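Local coordinates for mRNA export factor GLE1 (Saccharomyces cerevisiae, PDB 6B4E), which acts as a component of the nuclear pore complex in mRNA export, can serve as a docking site for transport factors, and activates an enzyme partner, at residues Asp148-Arg153 and Asn164-Asn169; Glu260-Met265 and Val271-Leu276. One frame throughout, in Å; residues are numbered along the deposited sequence. Where two conformers were deposited one is given.

Contact 1: residues Asp148-Arg153 and Asn164-Asn169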
loop_
_atom_site.group_PDB
_atom_site.type_symbol
_atom_site.label_atom_id
_atom_site.label_comp_id
_atom_site.label_asym_id
_atom_site.label_seq_id
_atom_site.Cartn_x
_atom_site.Cartn_y
_atom_site.Cartn_z
ATOM N N ASP A 148 8.758 9.237 18.989
ATOM C CA ASP A 148 9.725 9.641 20.001
ATOM C C ASP A 148 10.018 8.515 20.982
ATOM O O ASP A 148 11.151 8.400 21.463
ATOM C CB ASP A 148 9.213 10.876 20.744
ATOM C CG ASP A 148 8.737 11.963 19.795
ATOM O OD1 ASP A 148 9.578 12.533 19.067
ATOM O OD2 ASP A 148 7.518 12.241 19.774
ATOM N N THR A 149 9.025 7.681 21.278
ATOM C CA THR A 149 9.194 6.547 22.175
ATOM C C THR A 149 9.534 5.284 21.390
ATOM O O THR A 149 9.246 5.165 20.198
ATOM C CB THR A 149 7.928 6.308 23.004
ATOM O OG1 THR A 149 6.881 5.821 22.158
ATOM C CG2 THR A 149 7.476 7.593 23.690
ATOM N N GLU A 150 10.154 4.328 22.089
ATOM C CA GLU A 150 10.542 3.072 21.450
ATOM C C GLU A 150 9.318 2.315 20.945
ATOM O O GLU A 150 9.336 1.752 19.841
ATOM C CB GLU A 150 11.342 2.204 22.427
ATOM C CG GLU A 150 11.568 0.769 21.944
ATOM C CD GLU A 150 12.553 -0.003 22.810
ATOM O OE1 GLU A 150 12.612 0.266 24.032
ATOM O OE2 GLU A 150 13.266 -0.874 22.264
ATOM N N LYS A 151 8.242 2.305 21.734
ATOM C CA LYS A 151 7.027 1.604 21.327
ATOM C C LYS A 151 6.422 2.227 20.075
ATOM O O LYS A 151 5.926 1.518 19.196
ATOM C CB LYS A 151 6.007 1.621 22.466
ATOM C CG LYS A 151 4.675 0.982 22.124
ATOM C CD LYS A 151 4.860 -0.449 21.670
ATOM C CE LYS A 151 3.530 -1.125 21.442
ATOM N NZ LYS A 151 3.707 -2.495 20.901
ATOM N N GLY A 152 6.432 3.553 19.982
ATOM C CA GLY A 152 5.898 4.200 18.792
ATOM C C GLY A 152 6.690 3.861 17.542
ATOM O O GLY A 152 6.116 3.549 16.494
ATOM N N ARG A 153 8.021 3.914 17.640
ATOM C CA ARG A 153 8.882 3.499 16.536
ATOM C C ARG A 153 8.485 2.124 16.024
ATOM O O ARG A 153 8.296 1.920 14.821
ATOM C CB ARG A 153 10.342 3.481 16.995
ATOM C CG ARG A 153 10.938 4.841 17.208
ATOM C CD ARG A 153 11.559 5.338 15.935
ATOM N NE ARG A 153 12.134 6.664 16.109
ATOM C CZ ARG A 153 13.107 7.159 15.359
ATOM N NH1 ARG A 153 13.637 6.431 14.382
ATOM N NH2 ARG A 153 13.567 8.379 15.593
ATOM N N ASN A 164 19.655 -1.068 20.289
ATOM C CA ASN A 164 19.369 0.321 20.643
ATOM C C ASN A 164 19.856 1.340 19.608
ATOM O O ASN A 164 20.075 2.506 19.948
ATOM C CB ASN A 164 19.931 0.662 22.028
ATOM C CG ASN A 164 19.179 -0.039 23.143
ATOM O OD1 ASN A 164 18.077 -0.558 22.933
ATOM N ND2 ASN A 164 19.762 -0.051 24.336
ATOM N N LYS A 165 20.009 0.947 18.344
ATOM C CA LYS A 165 20.175 1.890 17.236
ATOM C C LYS A 165 19.129 1.583 16.178
ATOM O O LYS A 165 19.067 0.460 15.674
ATOM C CB LYS A 165 21.574 1.810 16.627
ATOM C CG LYS A 165 21.879 2.895 15.607
ATOM C CD LYS A 165 23.354 2.843 15.202
ATOM C CE LYS A 165 23.847 4.149 14.607
ATOM N NZ LYS A 165 25.337 4.115 14.420
ATOM N N TRP A 166 18.317 2.580 15.845
ATOM C CA TRP A 166 17.308 2.424 14.810
ATOM C C TRP A 166 17.950 2.395 13.428
ATOM O O TRP A 166 19.062 2.897 13.222
ATOM C CB TRP A 166 16.288 3.560 14.892
ATOM C CG TRP A 166 15.501 3.514 16.150
ATOM C CD1 TRP A 166 15.630 4.332 17.232
ATOM C CD2 TRP A 166 14.478 2.572 16.476
ATOM N NE1 TRP A 166 14.739 3.963 18.211
ATOM C CE2 TRP A 166 14.020 2.883 17.769
ATOM C CE3 TRP A 166 13.901 1.495 15.794
ATOM C CZ2 TRP A 166 13.009 2.160 18.392
ATOM C CZ3 TRP A 166 12.906 0.781 16.414
ATOM C CH2 TRP A 166 12.467 1.115 17.699
ATOM N N GLU A 167 17.243 1.774 12.483
ATOM C CA GLU A 167 17.696 1.772 11.101
ATOM C C GLU A 167 17.723 3.208 10.594
ATOM O O GLU A 167 16.961 4.066 11.057
ATOM C CB GLU A 167 16.787 0.889 10.233
ATOM C CG GLU A 167 15.654 1.618 9.545
ATOM C CD GLU A 167 14.663 0.696 8.828
ATOM O OE1 GLU A 167 14.936 0.249 7.691
ATOM O OE2 GLU A 167 13.586 0.453 9.402
ATOM N N ASP A 168 18.639 3.492 9.674
ATOM C CA ASP A 168 18.790 4.883 9.284
ATOM C C ASP A 168 17.543 5.351 8.547
ATOM O O ASP A 168 16.734 4.555 8.053
ATOM C CB ASP A 168 20.052 5.101 8.445
ATOM C CG ASP A 168 20.159 4.173 7.258
ATOM O OD1 ASP A 168 19.473 4.438 6.248
ATOM O OD2 ASP A 168 20.984 3.228 7.311
ATOM N N ASN A 169 17.360 6.672 8.545
ATOM C CA ASN A 169 16.133 7.250 8.011
ATOM C C ASN A 169 15.946 6.900 6.545
ATOM O O ASN A 169 14.825 6.613 6.108
ATOM C CB ASN A 169 16.150 8.765 8.201
ATOM C CG ASN A 169 15.862 9.174 9.629
ATOM O OD1 ASN A 169 15.644 8.333 10.487
ATOM N ND2 ASN A 169 15.865 10.471 9.890
#

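Contact 2: residues Glu260-Met265 and Val271-Leu276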
loop_
_atom_site.group_PDB
_atom_site.type_symbol
_atom_site.label_atom_id
_atom_site.label_comp_id
_atom_site.label_asym_id
_atom_site.label_seq_id
_atom_site.Cartn_x
_atom_site.Cartn_y
_atom_site.Cartn_z
ATOM N N GLU A 260 -0.451 22.743 0.469
ATOM C CA GLU A 260 -0.730 23.132 1.849
ATOM C C GLU A 260 0.084 22.318 2.846
ATOM O O GLU A 260 0.703 22.877 3.753
ATOM C CB GLU A 260 -2.230 23.001 2.134
ATOM C CG GLU A 260 -2.662 23.512 3.503
ATOM C CD GLU A 260 -2.394 25.007 3.702
ATOM O OE1 GLU A 260 -2.458 25.475 4.860
ATOM O OE2 GLU A 260 -2.120 25.716 2.705
ATOM N N LEU A 261 0.084 20.994 2.715
ATOM C CA LEU A 261 0.810 20.168 3.675
ATOM C C LEU A 261 2.311 20.448 3.620
ATOM O O LEU A 261 2.963 20.584 4.663
ATOM C CB LEU A 261 0.500 18.696 3.408
ATOM C CG LEU A 261 1.036 17.691 4.426
ATOM C CD1 LEU A 261 0.471 17.942 5.816
ATOM C CD2 LEU A 261 0.706 16.291 3.966
ATOM N N THR A 262 2.879 20.561 2.419
ATOM C CA THR A 262 4.303 20.880 2.312
ATOM C C THR A 262 4.600 22.274 2.865
ATOM O O THR A 262 5.632 22.481 3.517
ATOM C CB THR A 262 4.769 20.779 0.856
ATOM O OG1 THR A 262 4.008 21.680 0.047
ATOM C CG2 THR A 262 4.590 19.395 0.321
ATOM N N SER A 263 3.721 23.248 2.596
ATOM C CA SER A 263 3.937 24.605 3.103
ATOM C C SER A 263 3.956 24.624 4.623
ATOM O O SER A 263 4.790 25.303 5.239
ATOM C CB SER A 263 2.850 25.560 2.591
ATOM O OG SER A 263 3.095 26.004 1.273
ATOM N N ARG A 264 3.026 23.903 5.249
ATOM C CA ARG A 264 2.908 23.944 6.698
ATOM C C ARG A 264 4.111 23.327 7.394
ATOM O O ARG A 264 4.376 23.667 8.551
ATOM C CB ARG A 264 1.625 23.231 7.131
ATOM C CG ARG A 264 0.356 23.937 6.674
ATOM C CD ARG A 264 0.107 25.201 7.459
ATOM N NE ARG A 264 -0.111 24.924 8.875
ATOM C CZ ARG A 264 -1.289 24.624 9.410
ATOM N NH1 ARG A 264 -1.382 24.396 10.710
ATOM N NH2 ARG A 264 -2.373 24.551 8.651
ATOM N N MET A 265 4.836 22.425 6.719
ATOM C CA MET A 265 6.009 21.762 7.277
ATOM C C MET A 265 7.310 22.296 6.693
ATOM O O MET A 265 8.346 21.645 6.828
ATOM C CB MET A 265 5.937 20.251 7.038
ATOM C CG MET A 265 4.627 19.577 7.449
ATOM S SD MET A 265 4.185 19.826 9.192
ATOM C CE MET A 265 5.521 18.993 9.997
ATOM N N VAL A 271 13.121 16.243 2.812
ATOM C CA VAL A 271 13.479 15.936 1.427
ATOM C C VAL A 271 12.256 15.434 0.667
ATOM O O VAL A 271 12.042 15.793 -0.502
ATOM C CB VAL A 271 14.631 14.911 1.392
ATOM C CG1 VAL A 271 14.856 14.382 -0.017
ATOM C CG2 VAL A 271 15.898 15.549 1.935
ATOM N N GLY A 272 11.434 14.610 1.319
ATOM C CA GLY A 272 10.222 14.116 0.679
ATOM C C GLY A 272 9.220 15.208 0.359
ATOM O O GLY A 272 8.504 15.126 -0.652
ATOM N N ALA A 273 9.153 16.244 1.205
ATOM C CA ALA A 273 8.240 17.347 0.950
ATOM C C ALA A 273 8.687 18.145 -0.265
ATOM O O ALA A 273 7.860 18.529 -1.098
ATOM C CB ALA A 273 8.141 18.243 2.180
ATOM N N ALA A 274 9.989 18.384 -0.390
ATOM C CA ALA A 274 10.515 19.068 -1.573
ATOM C C ALA A 274 10.155 18.316 -2.846
ATOM O O ALA A 274 9.764 18.931 -3.851
ATOM C CB ALA A 274 12.030 19.226 -1.453
ATOM N N ARG A 275 10.262 16.985 -2.820
ATOM C CA ARG A 275 9.931 16.209 -4.011
ATOM C C ARG A 275 8.434 16.240 -4.298
ATOM O O ARG A 275 8.021 16.294 -5.466
ATOM C CB ARG A 275 10.401 14.766 -3.877
ATOM C CG ARG A 275 10.413 14.090 -5.247
ATOM C CD ARG A 275 11.078 12.746 -5.207
ATOM N NE ARG A 275 10.113 11.693 -4.921
ATOM C CZ ARG A 275 9.291 11.174 -5.822
ATOM N NH1 ARG A 275 8.453 10.213 -5.470
ATOM N NH2 ARG A 275 9.299 11.619 -7.075
ATOM N N LEU A 276 7.599 16.190 -3.257
ATOM C CA LEU A 276 6.158 16.268 -3.483
ATOM C C LEU A 276 5.787 17.608 -4.102
ATOM O O LEU A 276 4.925 17.680 -4.984
ATOM C CB LEU A 276 5.395 16.057 -2.175
ATOM C CG LEU A 276 3.882 15.848 -2.306
ATOM C CD1 LEU A 276 3.569 14.618 -3.143
ATOM C CD2 LEU A 276 3.218 15.717 -0.933
#

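Contact 1: residues Asp148-Arg153 and Asn164-Asn169
W166 carries most of the meeting with helix 150-155, its indole lying beneath the length of R153. The six-membered ring takes the aliphatic base: R153 CB stands over the face in a CH-pi contact, 3.5 Å from the ring centroid and 3.3 Å from W166 CH2. Because R153 bends at chi2 (-90°), its chain then runs along the indole to the five-membered ring, where the guanidinium lies flat in a cation-pi stack, R153 CZ 4.5 Å from that ring's centroid and the planes 20° apart. R153 NE is held from outside by the carbonyl of I147. E150 adds a lighter touch: its backbone O lies 3.8 Å from W166 CH2 and its CG 4.1 Å from W166 CZ2, while its carboxylate pairs with R160, itself in cation-pi contact with W166. An alanine in place of W166 would probably remove the stacked face under the R153 guanidinium, leaving W158 as its aromatic neighbour, deprive R160 of its cation-pi partner and open a gap beside R153 CB. Past W166 the chain enters helix 169-188, with E167 bonded to R175 and S171, D168 as N-cap accepting from S171 N through OD1, and N169 as the first helical residue. At the surface, the short helix 150-155, with T149 as N-cap, is thus joined to the loop that leads into helix 169-188.

Contact 2: residues Glu260-Met265 and Val271-Leu276
T262 meets A273 and L276 through one methyl group, and this apolar contact accounts for the direct contacts between the two segments. CG2 of T262 lies 4.2 Å from the CB of A273 and 4.1 Å from the CD2 of L276, so the methyl faces two side chains one helical turn apart. It also comes 3.7 Å from the carbonyl O of A273, a van der Waals approach to the backbone. The small alanine allows the chains to come close, with T262 CA and A273 CA 5.5 Å apart. All three side chains are buried. On the first segment, E260, L261 and R264 also pack against apolar side chains of another protein chain.

The polar half of T262 does a different job. With chi1 at 59°, its OG1 is directed back along its own helix, where it hydrogen-bonds to the carbonyls of G258 and E259, and the same rotation sends CG2 across to the other helix. The hydroxyl is thereby supplied with backbone partners while the methyl does the packing.

Two sets of bonds stay within the first segment. R264 NH2 and E260 OE1 form a long salt bridge of 3.9 Å, the carboxylate oxygen lying at the guanidinium edge and in its plane. M265 leaves helical geometry, and its N makes just weak bonds to the carbonyls of L261 and T262. From the second segment, by contrast, G272 N hydrogen-bonds to N225 OD1 and R275 forms a salt bridge with D236, both partners on helix 225-264.

Together the segments make a helical hairpin, the end of helix 225-264 running nearly antiparallel to the start of helix 271-284, with F228 of helix 225-264 packed against both T262 and A273.

How the contacts relate
Contacts 1 and 2 follow each other in the chain without touching: their centres are 23 Å apart and their nearest atoms about 9 Å. Each lies towards the periphery of this all-helical C-terminal part of GLE1, at about 21 and 22 Å respectively between contact centre and chain centre. They differ in character. Contact 1 is a surface arrangement of aromatic and cationic groups between a short helix and the loop that follows it, whereas contact 2 is a buried apolar helix pairing. Both fall in the region that interacts with NUP42, DBP5 and GFD1, but of the two just contact 2 is touched by another protein chain here.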